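Local atomic coordinates of chlorella virus DNA ligase-adenylate (Chlorella virus, PDB entry 1FVI), a protein that probably seals nicks in duplex DNA by an ATP-dependent reaction that passes through a covalent lysyl-adenylate, with a divalent metal as cofactor. Residues Q188-M199 with Y265-E276; N52-P60 with I125-I133. The protein carries 1 engineered substitution. One frame throughout, in Å; residues are numbered along the deposited sequence.

Contact 1 of 2, residues Q188-M199 with Y265-E276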
loop_
_atom_site.group_PDB
_atom_site.type_symbol
_atom_site.label_atom_id
_atom_site.label_comp_id
_atom_site.label_asym_id
_atom_site.label_seq_id
_atom_site.Cartn_x
_atom_site.Cartn_y
_atom_site.Cartn_z
ATOM N N GLN A 188 -0.428 7.413 -11.322
ATOM C CA GLN A 188 -0.402 8.652 -12.071
ATOM C C GLN A 188 0.847 9.498 -11.857
ATOM O O GLN A 188 1.122 10.379 -12.664
ATOM C CB GLN A 188 -1.661 9.467 -11.775
ATOM C CG GLN A 188 -2.961 8.826 -12.270
ATOM C CD GLN A 188 -3.147 8.906 -13.783
ATOM O OE1 GLN A 188 -3.146 9.988 -14.364
ATOM N NE2 GLN A 188 -3.340 7.764 -14.416
ATOM N N PHE A 189 1.605 9.230 -10.792
ATOM C CA PHE A 189 2.825 9.998 -10.524
ATOM C C PHE A 189 3.964 9.529 -11.413
ATOM O O PHE A 189 4.041 8.350 -11.767
ATOM C CB PHE A 189 3.237 9.960 -9.047
ATOM C CG PHE A 189 2.476 10.914 -8.175
ATOM C CD1 PHE A 189 1.134 11.172 -8.409
ATOM C CD2 PHE A 189 3.083 11.499 -7.070
ATOM C CE1 PHE A 189 0.402 11.990 -7.552
ATOM C CE2 PHE A 189 2.351 12.332 -6.194
ATOM C CZ PHE A 189 1.016 12.572 -6.437
ATOM N N LYS A 190 4.844 10.471 -11.745
ATOM C CA LYS A 190 5.988 10.262 -12.630
ATOM C C LYS A 190 7.269 10.086 -11.831
ATOM O O LYS A 190 7.416 10.680 -10.773
ATOM C CB LYS A 190 6.109 11.500 -13.526
ATOM C CG LYS A 190 6.853 11.338 -14.832
ATOM C CD LYS A 190 6.656 12.613 -15.661
ATOM C CE LYS A 190 7.128 12.481 -17.104
ATOM N NZ LYS A 190 8.607 12.530 -17.228
ATOM N N ASP A 191 8.187 9.279 -12.355
ATOM C CA ASP A 191 9.477 9.023 -11.732
ATOM C C ASP A 191 10.524 9.999 -12.236
ATOM O O ASP A 191 10.697 10.179 -13.445
ATOM C CB ASP A 191 9.962 7.622 -12.062
ATOM C CG ASP A 191 9.225 6.568 -11.309
ATOM O OD1 ASP A 191 9.282 6.576 -10.058
ATOM O OD2 ASP A 191 8.586 5.730 -11.974
ATOM N N ALA A 192 11.262 10.584 -11.304
ATOM C CA ALA A 192 12.310 11.532 -11.648
ATOM C C ALA A 192 13.474 11.436 -10.655
ATOM O O ALA A 192 13.381 10.772 -9.616
ATOM C CB ALA A 192 11.742 12.953 -11.691
ATOM N N GLU A 193 14.585 12.070 -11.010
ATOM C CA GLU A 193 15.775 12.070 -10.172
ATOM C C GLU A 193 16.228 13.497 -9.928
ATOM O O GLU A 193 16.062 14.370 -10.777
ATOM C CB GLU A 193 16.915 11.284 -10.833
ATOM C CG GLU A 193 16.836 9.795 -10.660
ATOM C CD GLU A 193 17.918 9.069 -11.437
ATOM O OE1 GLU A 193 19.059 9.579 -11.503
ATOM O OE2 GLU A 193 17.631 7.981 -11.983
ATOM N N ALA A 194 16.832 13.714 -8.768
ATOM C CA ALA A 194 17.317 15.024 -8.395
ATOM C C ALA A 194 18.582 14.889 -7.553
ATOM O O ALA A 194 18.800 13.870 -6.890
ATOM C CB ALA A 194 16.248 15.761 -7.635
ATOM N N THR A 195 19.454 15.885 -7.640
ATOM C CA THR A 195 20.680 15.859 -6.866
ATOM C C THR A 195 20.426 16.617 -5.568
ATOM O O THR A 195 19.782 17.667 -5.584
ATOM C CB THR A 195 21.844 16.524 -7.642
ATOM O OG1 THR A 195 22.160 15.734 -8.794
ATOM C CG2 THR A 195 23.094 16.657 -6.760
ATOM N N ILE A 196 20.884 16.060 -4.447
ATOM C CA ILE A 196 20.716 16.709 -3.152
ATOM C C ILE A 196 21.751 17.827 -3.023
ATOM O O ILE A 196 22.921 17.631 -3.356
ATOM C CB ILE A 196 20.952 15.724 -2.006
ATOM C CG1 ILE A 196 20.026 14.518 -2.165
ATOM C CG2 ILE A 196 20.729 16.415 -0.657
ATOM C CD1 ILE A 196 20.384 13.353 -1.255
ATOM N N ILE A 197 21.316 18.998 -2.559
ATOM C CA ILE A 197 22.226 20.126 -2.381
ATOM C C ILE A 197 22.339 20.570 -0.918
ATOM O O ILE A 197 23.425 20.894 -0.454
ATOM C CB ILE A 197 21.868 21.305 -3.294
ATOM C CG1 ILE A 197 20.541 21.913 -2.897
ATOM C CG2 ILE A 197 21.803 20.842 -4.753
ATOM C CD1 ILE A 197 19.990 22.841 -3.957
ATOM N N SER A 198 21.238 20.512 -0.178
ATOM C CA SER A 198 21.245 20.879 1.239
ATOM C C SER A 198 20.098 20.180 2.000
ATOM O O SER A 198 19.287 19.492 1.396
ATOM C CB SER A 198 21.160 22.403 1.409
ATOM O OG SER A 198 19.927 22.903 0.922
ATOM N N MET A 199 20.068 20.332 3.325
ATOM C CA MET A 199 19.031 19.733 4.165
ATOM C C MET A 199 18.530 20.703 5.218
ATOM O O MET A 199 19.234 21.634 5.618
ATOM C CB MET A 199 19.546 18.483 4.877
ATOM C CG MET A 199 19.859 17.336 3.965
ATOM S SD MET A 199 20.412 15.918 4.890
ATOM C CE MET A 199 20.971 14.876 3.514
ATOM N N TYR A 265 25.499 12.547 1.898
ATOM C CA TYR A 265 24.472 12.500 0.866
ATOM C C TYR A 265 24.426 13.714 -0.039
ATOM O O TYR A 265 23.732 13.692 -1.059
ATOM C CB TYR A 265 23.104 12.262 1.492
ATOM C CG TYR A 265 23.105 11.056 2.383
ATOM C CD1 TYR A 265 23.162 11.193 3.772
ATOM C CD2 TYR A 265 23.158 9.773 1.839
ATOM C CE1 TYR A 265 23.281 10.095 4.592
ATOM C CE2 TYR A 265 23.277 8.662 2.653
ATOM C CZ TYR A 265 23.342 8.832 4.030
ATOM O OH TYR A 265 23.491 7.734 4.842
ATOM N N ILE A 266 25.146 14.772 0.339
ATOM C CA ILE A 266 25.184 15.977 -0.471
ATOM C C ILE A 266 25.813 15.626 -1.814
ATOM O O ILE A 266 26.924 15.096 -1.882
ATOM C CB ILE A 266 25.955 17.103 0.236
ATOM C CG1 ILE A 266 25.255 17.449 1.547
ATOM C CG2 ILE A 266 25.998 18.357 -0.640
ATOM C CD1 ILE A 266 23.881 18.066 1.377
ATOM N N GLY A 267 25.065 15.866 -2.882
ATOM C CA GLY A 267 25.554 15.524 -4.201
ATOM C C GLY A 267 25.024 14.167 -4.645
ATOM O O GLY A 267 25.264 13.753 -5.785
ATOM N N LYS A 268 24.351 13.446 -3.743
ATOM C CA LYS A 268 23.767 12.150 -4.096
ATOM C C LYS A 268 22.493 12.360 -4.915
ATOM O O LYS A 268 21.792 13.367 -4.764
ATOM C CB LYS A 268 23.448 11.318 -2.854
ATOM C CG LYS A 268 24.658 10.721 -2.180
ATOM C CD LYS A 268 25.452 9.824 -3.127
ATOM C CE LYS A 268 26.736 9.317 -2.477
ATOM N NZ LYS A 268 27.645 10.422 -2.027
ATOM N N MET A 269 22.220 11.417 -5.807
ATOM C CA MET A 269 21.035 11.471 -6.651
ATOM C C MET A 269 19.905 10.702 -5.950
ATOM O O MET A 269 20.090 9.560 -5.542
ATOM C CB MET A 269 21.342 10.790 -7.984
ATOM C CG MET A 269 20.426 11.178 -9.121
ATOM S SD MET A 269 20.874 12.790 -9.802
ATOM C CE MET A 269 21.610 12.323 -11.383
ATOM N N VAL A 270 18.745 11.323 -5.784
ATOM C CA VAL A 270 17.613 10.631 -5.163
ATOM C C VAL A 270 16.481 10.390 -6.174
ATOM O O VAL A 270 16.297 11.173 -7.115
ATOM C CB VAL A 270 17.037 11.409 -3.925
ATOM C CG1 VAL A 270 18.097 11.574 -2.856
ATOM C CG2 VAL A 270 16.485 12.766 -4.332
ATOM N N LYS A 271 15.800 9.253 -6.031
ATOM C CA LYS A 271 14.650 8.911 -6.877
ATOM C C LYS A 271 13.402 9.455 -6.165
ATOM O O LYS A 271 13.256 9.282 -4.953
ATOM C CB LYS A 271 14.509 7.387 -7.033
ATOM C CG LYS A 271 15.784 6.664 -7.458
ATOM C CD LYS A 271 15.507 5.226 -7.921
ATOM C CE LYS A 271 14.929 4.343 -6.823
ATOM N NZ LYS A 271 15.903 4.065 -5.726
ATOM N N PHE A 272 12.525 10.133 -6.898
ATOM C CA PHE A 272 11.292 10.670 -6.314
ATOM C C PHE A 272 10.171 10.611 -7.330
ATOM O O PHE A 272 10.396 10.284 -8.490
ATOM C CB PHE A 272 11.471 12.118 -5.793
ATOM C CG PHE A 272 11.635 13.174 -6.880
ATOM C CD1 PHE A 272 10.609 14.091 -7.134
ATOM C CD2 PHE A 272 12.812 13.258 -7.636
ATOM C CE1 PHE A 272 10.744 15.078 -8.120
ATOM C CE2 PHE A 272 12.957 14.238 -8.621
ATOM C CZ PHE A 272 11.918 15.151 -8.865
ATOM N N LYS A 273 8.955 10.863 -6.870
ATOM C CA LYS A 273 7.787 10.878 -7.739
ATOM C C LYS A 273 7.082 12.196 -7.499
ATOM O O LYS A 273 7.282 12.835 -6.460
ATOM C CB LYS A 273 6.823 9.714 -7.418
ATOM C CG LYS A 273 7.239 8.352 -7.992
ATOM C CD LYS A 273 6.384 7.216 -7.445
ATOM C CE LYS A 273 6.858 5.848 -7.948
ATOM N NZ LYS A 273 6.616 5.636 -9.410
ATOM N N TYR A 274 6.249 12.586 -8.459
ATOM C CA TYR A 274 5.479 13.824 -8.377
ATOM C C TYR A 274 4.421 13.771 -9.467
ATOM O O TYR A 274 4.468 12.902 -10.332
ATOM C CB TYR A 274 6.390 15.053 -8.605
ATOM C CG TYR A 274 6.966 15.119 -10.001
ATOM C CD1 TYR A 274 6.447 15.999 -10.944
ATOM C CD2 TYR A 274 7.993 14.259 -10.392
ATOM C CE1 TYR A 274 6.929 16.017 -12.234
ATOM C CE2 TYR A 274 8.480 14.268 -11.671
ATOM C CZ TYR A 274 7.947 15.148 -12.594
ATOM O OH TYR A 274 8.437 15.167 -13.882
ATOM N N PHE A 275 3.460 14.689 -9.414
ATOM C CA PHE A 275 2.436 14.745 -10.446
ATOM C C PHE A 275 2.784 15.810 -11.503
ATOM O O PHE A 275 2.909 16.985 -11.188
ATOM C CB PHE A 275 1.042 15.028 -9.855
ATOM C CG PHE A 275 -0.049 15.000 -10.887
ATOM C CD1 PHE A 275 -0.265 13.852 -11.649
ATOM C CD2 PHE A 275 -0.796 16.139 -11.168
ATOM C CE1 PHE A 275 -1.198 13.833 -12.681
ATOM C CE2 PHE A 275 -1.740 16.129 -12.210
ATOM C CZ PHE A 275 -1.934 14.973 -12.962
ATOM N N GLU A 276 2.938 15.399 -12.754
ATOM C CA GLU A 276 3.245 16.350 -13.833
ATOM C C GLU A 276 2.088 17.333 -14.045
ATOM O O GLU A 276 1.067 16.984 -14.622
ATOM C CB GLU A 276 3.519 15.601 -15.140
ATOM C CG GLU A 276 3.714 16.488 -16.363
ATOM C CD GLU A 276 5.158 16.881 -16.590
ATOM O OE1 GLU A 276 6.020 15.971 -16.629
ATOM O OE2 GLU A 276 5.427 18.093 -16.752
HETATM O O HOH W 1 2.152 12.576 -13.786
HETATM O O HOH W 2 4.093 6.173 -10.417
HETATM O O HOH W 3 11.470 7.239 -8.242
#
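Ala192 and Phe272 exchange two backbone hydrogen bonds, Ala192 N to Phe272 O at 3.0 Å and Phe272 N to Ala192 O at 2.9 Å, and similar doubly bonded pairs, Lys190 with Tyr274 and Ala194 with Val270, flank them. The small CB of Ala192 admits two rings at once: it sits at the edge of Tyr274, near the ring plane, and 3.5 Å from Phe272 CE2. Both rings reach over because CG stands between backbone N and carbonyl carbon (chi1 near 70° in both). On the opposite face, Asp191 and Lys273 lie alongside each other and form a salt bridge, NZ to OD1 at 2.9 Å, with NZ on the syn side but 34° out of the carboxylate plane. One water joins Lys273 NZ to Phe189 O, and another donates to both Asp191 OD1 and Phe272 O. At the Phe189 end of the pair, Phe275 CB makes a CH-pi contact over one face of Phe189, 4.2 Å from the ring centroid. At the far end Ile196 CD1 packs tightly on Val270 CG1, at 3.3 Å. Further out, the rings of Tyr239 and Phe272 meet edge-to-face, and the hydroxyls of Tyr239 and Tyr274 are hydrogen-bonded. Gly267, with its positive phi, suits the type II turn from Tyr265 to Lys268. This antiparallel pair belongs to the five-stranded sheet of the ligase OB domain.

Contact 2 of 2, residues N52-P60 with I125-I133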
loop_
_atom_site.group_PDB
_atom_site.type_symbol
_atom_site.label_atom_id
_atom_site.label_comp_id
_atom_site.label_asym_id
_atom_site.label_seq_id
_atom_site.Cartn_x
_atom_site.Cartn_y
_atom_site.Cartn_z
ATOM N N ASN A 52 0.178 -20.029 6.402
ATOM C CA ASN A 52 -1.073 -20.624 5.973
ATOM C C ASN A 52 -1.944 -20.945 7.188
ATOM O O ASN A 52 -3.040 -20.398 7.331
ATOM C CB ASN A 52 -0.786 -21.874 5.138
ATOM C CG ASN A 52 -1.988 -22.311 4.302
ATOM O OD1 ASN A 52 -3.133 -22.001 4.636
ATOM N ND2 ASN A 52 -1.725 -23.005 3.199
ATOM N N ARG A 53 -1.401 -21.728 8.119
ATOM C CA ARG A 53 -2.134 -22.113 9.317
ATOM C C ARG A 53 -2.573 -20.919 10.152
ATOM O O ARG A 53 -3.749 -20.800 10.478
ATOM C CB ARG A 53 -1.304 -23.094 10.146
ATOM C CG ARG A 53 -1.876 -23.453 11.518
ATOM C CD ARG A 53 -1.259 -22.596 12.631
ATOM N NE ARG A 53 0.196 -22.713 12.679
ATOM C CZ ARG A 53 0.957 -22.221 13.651
ATOM N NH1 ARG A 53 0.410 -21.570 14.671
ATOM N NH2 ARG A 53 2.274 -22.375 13.597
ATOM N N LEU A 54 -1.632 -20.036 10.484
ATOM C CA LEU A 54 -1.918 -18.844 11.280
ATOM C C LEU A 54 -3.057 -18.010 10.692
ATOM O O LEU A 54 -4.042 -17.702 11.378
ATOM C CB LEU A 54 -0.662 -17.964 11.406
ATOM C CG LEU A 54 0.531 -18.423 12.259
ATOM C CD1 LEU A 54 1.712 -17.466 12.111
ATOM C CD2 LEU A 54 0.122 -18.510 13.713
ATOM N N LEU A 55 -2.914 -17.623 9.426
ATOM C CA LEU A 55 -3.948 -16.826 8.770
ATOM C C LEU A 55 -5.283 -17.574 8.652
ATOM O O LEU A 55 -6.331 -16.959 8.814
ATOM C CB LEU A 55 -3.481 -16.348 7.393
ATOM C CG LEU A 55 -2.346 -15.319 7.364
ATOM C CD1 LEU A 55 -1.875 -15.103 5.929
ATOM C CD2 LEU A 55 -2.797 -14.016 7.995
ATOM N N THR A 56 -5.255 -18.887 8.390
ATOM C CA THR A 56 -6.509 -19.643 8.277
ATOM C C THR A 56 -7.249 -19.663 9.620
ATOM O O THR A 56 -8.478 -19.639 9.656
ATOM C CB THR A 56 -6.312 -21.099 7.773
ATOM O OG1 THR A 56 -5.532 -21.840 8.713
ATOM C CG2 THR A 56 -5.628 -21.117 6.440
ATOM N N GLU A 57 -6.495 -19.685 10.716
ATOM C CA GLU A 57 -7.075 -19.679 12.059
ATOM C C GLU A 57 -7.653 -18.290 12.371
ATOM O O GLU A 57 -8.730 -18.172 12.973
ATOM C CB GLU A 57 -6.017 -20.046 13.122
ATOM C CG GLU A 57 -5.589 -21.518 13.113
ATOM C CD GLU A 57 -4.357 -21.827 13.988
ATOM O OE1 GLU A 57 -3.842 -20.925 14.696
ATOM O OE2 GLU A 57 -3.894 -22.992 13.956
ATOM N N LEU A 58 -6.952 -17.251 11.910
ATOM C CA LEU A 58 -7.345 -15.862 12.143
ATOM C C LEU A 58 -8.450 -15.304 11.255
ATOM O O LEU A 58 -9.368 -14.639 11.731
ATOM C CB LEU A 58 -6.114 -14.952 12.012
ATOM C CG LEU A 58 -5.443 -14.319 13.236
ATOM C CD1 LEU A 58 -5.398 -15.259 14.409
ATOM C CD2 LEU A 58 -4.052 -13.911 12.848
ATOM N N LEU A 59 -8.378 -15.583 9.966
ATOM C CA LEU A 59 -9.343 -15.015 9.039
ATOM C C LEU A 59 -10.598 -15.817 8.766
ATOM O O LEU A 59 -10.567 -17.052 8.760
ATOM C CB LEU A 59 -8.656 -14.725 7.701
ATOM C CG LEU A 59 -7.467 -13.761 7.644
ATOM C CD1 LEU A 59 -6.804 -13.901 6.277
ATOM C CD2 LEU A 59 -7.934 -12.325 7.886
ATOM N N PRO A 60 -11.733 -15.116 8.556
ATOM C CA PRO A 60 -12.993 -15.794 8.265
ATOM C C PRO A 60 -12.956 -16.228 6.813
ATOM O O PRO A 60 -12.242 -15.638 5.995
ATOM C CB PRO A 60 -14.035 -14.700 8.493
ATOM C CG PRO A 60 -13.295 -13.470 8.118
ATOM C CD PRO A 60 -11.974 -13.682 8.797
ATOM N N ILE A 125 -8.108 -10.297 17.049
ATOM C CA ILE A 125 -7.444 -10.717 15.822
ATOM C C ILE A 125 -6.424 -9.677 15.351
ATOM O O ILE A 125 -5.437 -10.003 14.697
ATOM C CB ILE A 125 -8.471 -11.037 14.726
ATOM C CG1 ILE A 125 -9.522 -12.019 15.268
ATOM C CG2 ILE A 125 -7.787 -11.643 13.524
ATOM C CD1 ILE A 125 -8.986 -13.382 15.663
ATOM N N LEU A 126 -6.638 -8.435 15.753
ATOM C CA LEU A 126 -5.737 -7.361 15.395
ATOM C C LEU A 126 -4.556 -7.369 16.370
ATOM O O LEU A 126 -3.537 -6.736 16.127
ATOM C CB LEU A 126 -6.479 -6.021 15.461
ATOM C CG LEU A 126 -7.774 -5.847 14.638
ATOM C CD1 LEU A 126 -8.328 -4.448 14.850
ATOM C CD2 LEU A 126 -7.551 -6.112 13.151
ATOM N N GLU A 127 -4.675 -8.165 17.428
ATOM C CA GLU A 127 -3.654 -8.253 18.471
ATOM C C GLU A 127 -2.688 -9.432 18.383
ATOM O O GLU A 127 -1.965 -9.682 19.338
ATOM C CB GLU A 127 -4.317 -8.323 19.853
ATOM C CG GLU A 127 -5.340 -7.250 20.178
ATOM C CD GLU A 127 -6.154 -7.603 21.414
ATOM O OE1 GLU A 127 -6.988 -6.776 21.847
ATOM O OE2 GLU A 127 -5.969 -8.716 21.952
ATOM N N HIS A 128 -2.672 -10.174 17.284
ATOM C CA HIS A 128 -1.760 -11.310 17.202
ATOM C C HIS A 128 -0.290 -10.900 17.334
ATOM O O HIS A 128 0.106 -9.794 16.956
ATOM C CB HIS A 128 -1.980 -12.121 15.936
ATOM C CG HIS A 128 -1.259 -13.431 15.936
ATOM N ND1 HIS A 128 -1.889 -14.629 16.200
ATOM C CD2 HIS A 128 0.036 -13.734 15.695
ATOM C CE1 HIS A 128 -1.014 -15.616 16.115
ATOM N NE2 HIS A 128 0.163 -15.097 15.809
ATOM N N ALA A 129 0.507 -11.792 17.907
ATOM C CA ALA A 129 1.918 -11.520 18.131
ATOM C C ALA A 129 2.754 -11.471 16.848
ATOM O O ALA A 129 3.343 -10.433 16.514
ATOM C CB ALA A 129 2.492 -12.545 19.111
ATOM N N GLN A 130 2.794 -12.591 16.139
ATOM C CA GLN A 130 3.565 -12.703 14.908
ATOM C C GLN A 130 2.895 -12.116 13.656
ATOM O O GLN A 130 3.574 -11.534 12.814
ATOM C CB GLN A 130 3.906 -14.175 14.664
ATOM C CG GLN A 130 4.754 -14.424 13.444
ATOM C CD GLN A 130 4.973 -15.885 13.193
ATOM O OE1 GLN A 130 4.493 -16.734 13.939
ATOM N NE2 GLN A 130 5.681 -16.199 12.123
ATOM N N VAL A 131 1.582 -12.325 13.526
ATOM C CA VAL A 131 0.793 -11.859 12.378
ATOM C C VAL A 131 0.046 -10.543 12.623
ATOM O O VAL A 131 -0.809 -10.451 13.505
ATOM C CB VAL A 131 -0.273 -12.906 11.964
ATOM C CG1 VAL A 131 -0.812 -12.584 10.587
ATOM C CG2 VAL A 131 0.295 -14.293 12.007
ATOM N N LYS A 132 0.323 -9.542 11.796
ATOM C CA LYS A 132 -0.340 -8.257 11.939
ATOM C C LYS A 132 -1.492 -8.164 10.928
ATOM O O LYS A 132 -1.265 -8.099 9.720
ATOM C CB LYS A 132 0.671 -7.132 11.714
ATOM C CG LYS A 132 0.157 -5.738 11.984
ATOM C CD LYS A 132 1.165 -4.725 11.486
ATOM C CE LYS A 132 0.721 -3.299 11.734
ATOM N NZ LYS A 132 1.751 -2.344 11.233
ATOM N N ILE A 133 -2.724 -8.251 11.423
ATOM C CA ILE A 133 -3.896 -8.163 10.556
ATOM C C ILE A 133 -4.231 -6.691 10.395
ATOM O O ILE A 133 -4.555 -5.999 11.375
ATOM C CB ILE A 133 -5.135 -8.896 11.147
ATOM C CG1 ILE A 133 -4.827 -10.377 11.361
ATOM C CG2 ILE A 133 -6.355 -8.733 10.218
ATOM C CD1 ILE A 133 -4.472 -11.096 10.126
#
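With chi1 near -70° and chi2 near 174°, Leu54 holds its CG beside the backbone N and spreads its two methyls toward different partners: CD1 presses on Val131 CG2 at 3.5 Å, and CD2 lies 3.9 Å from His128 CE1. Leu58 departs from the usual staggering (chi1 -106°), and this turn carries its CG to 3.6 Å from Ile125 CG2, the two side chains sliding past each other in opposite directions. Leu58 CD2 reaches on to Ile133 CG1, at 3.9 Å, and to Val131, while CD1 approaches the His128 ring obliquely. One turn of helix separates Leu54 from Leu58, which puts both on the same side; Leu55 adds its CD2 against Val131 CG1 at 3.6 Å. Branched aliphatic residues suit this surface, since each methyl can meet a different neighbour and no hydrogen bond crosses the contact. Gln130 crosses Leu54 at about a right angle, OE1 lying 3.4 Å from CD1, while its NE2 is satisfied by Ala90 O. Helix 49-58 thus packs against outermost strand 131-135 of a mixed sheet; strand 92-99 runs parallel beside that strand, and Met38 of strand 38-39, at the other edge, touches Leu55 and Leu59.

The contacts lie on opposite sides of the chain's centre, their centres 38 Å apart, and share no element. Contact 1 joins two neighbouring strands of one sheet in the OB domain, so its bonds are mainly backbone ones, with aromatic packing on one face and a salt bridge with waters on the more exposed face. Contact 2 sets a helix against an outer strand of a sheet and the loop before it, within the nucleotide-binding domain, and rests mainly on aliphatic side chains. Both are partly buried, but contact 2 has no fully exposed residue among those touching, whereas contact 1 has eight. The side chain of Lys273 lies about 11 Å from the bound AMP and that of Ile133 about 14 Å.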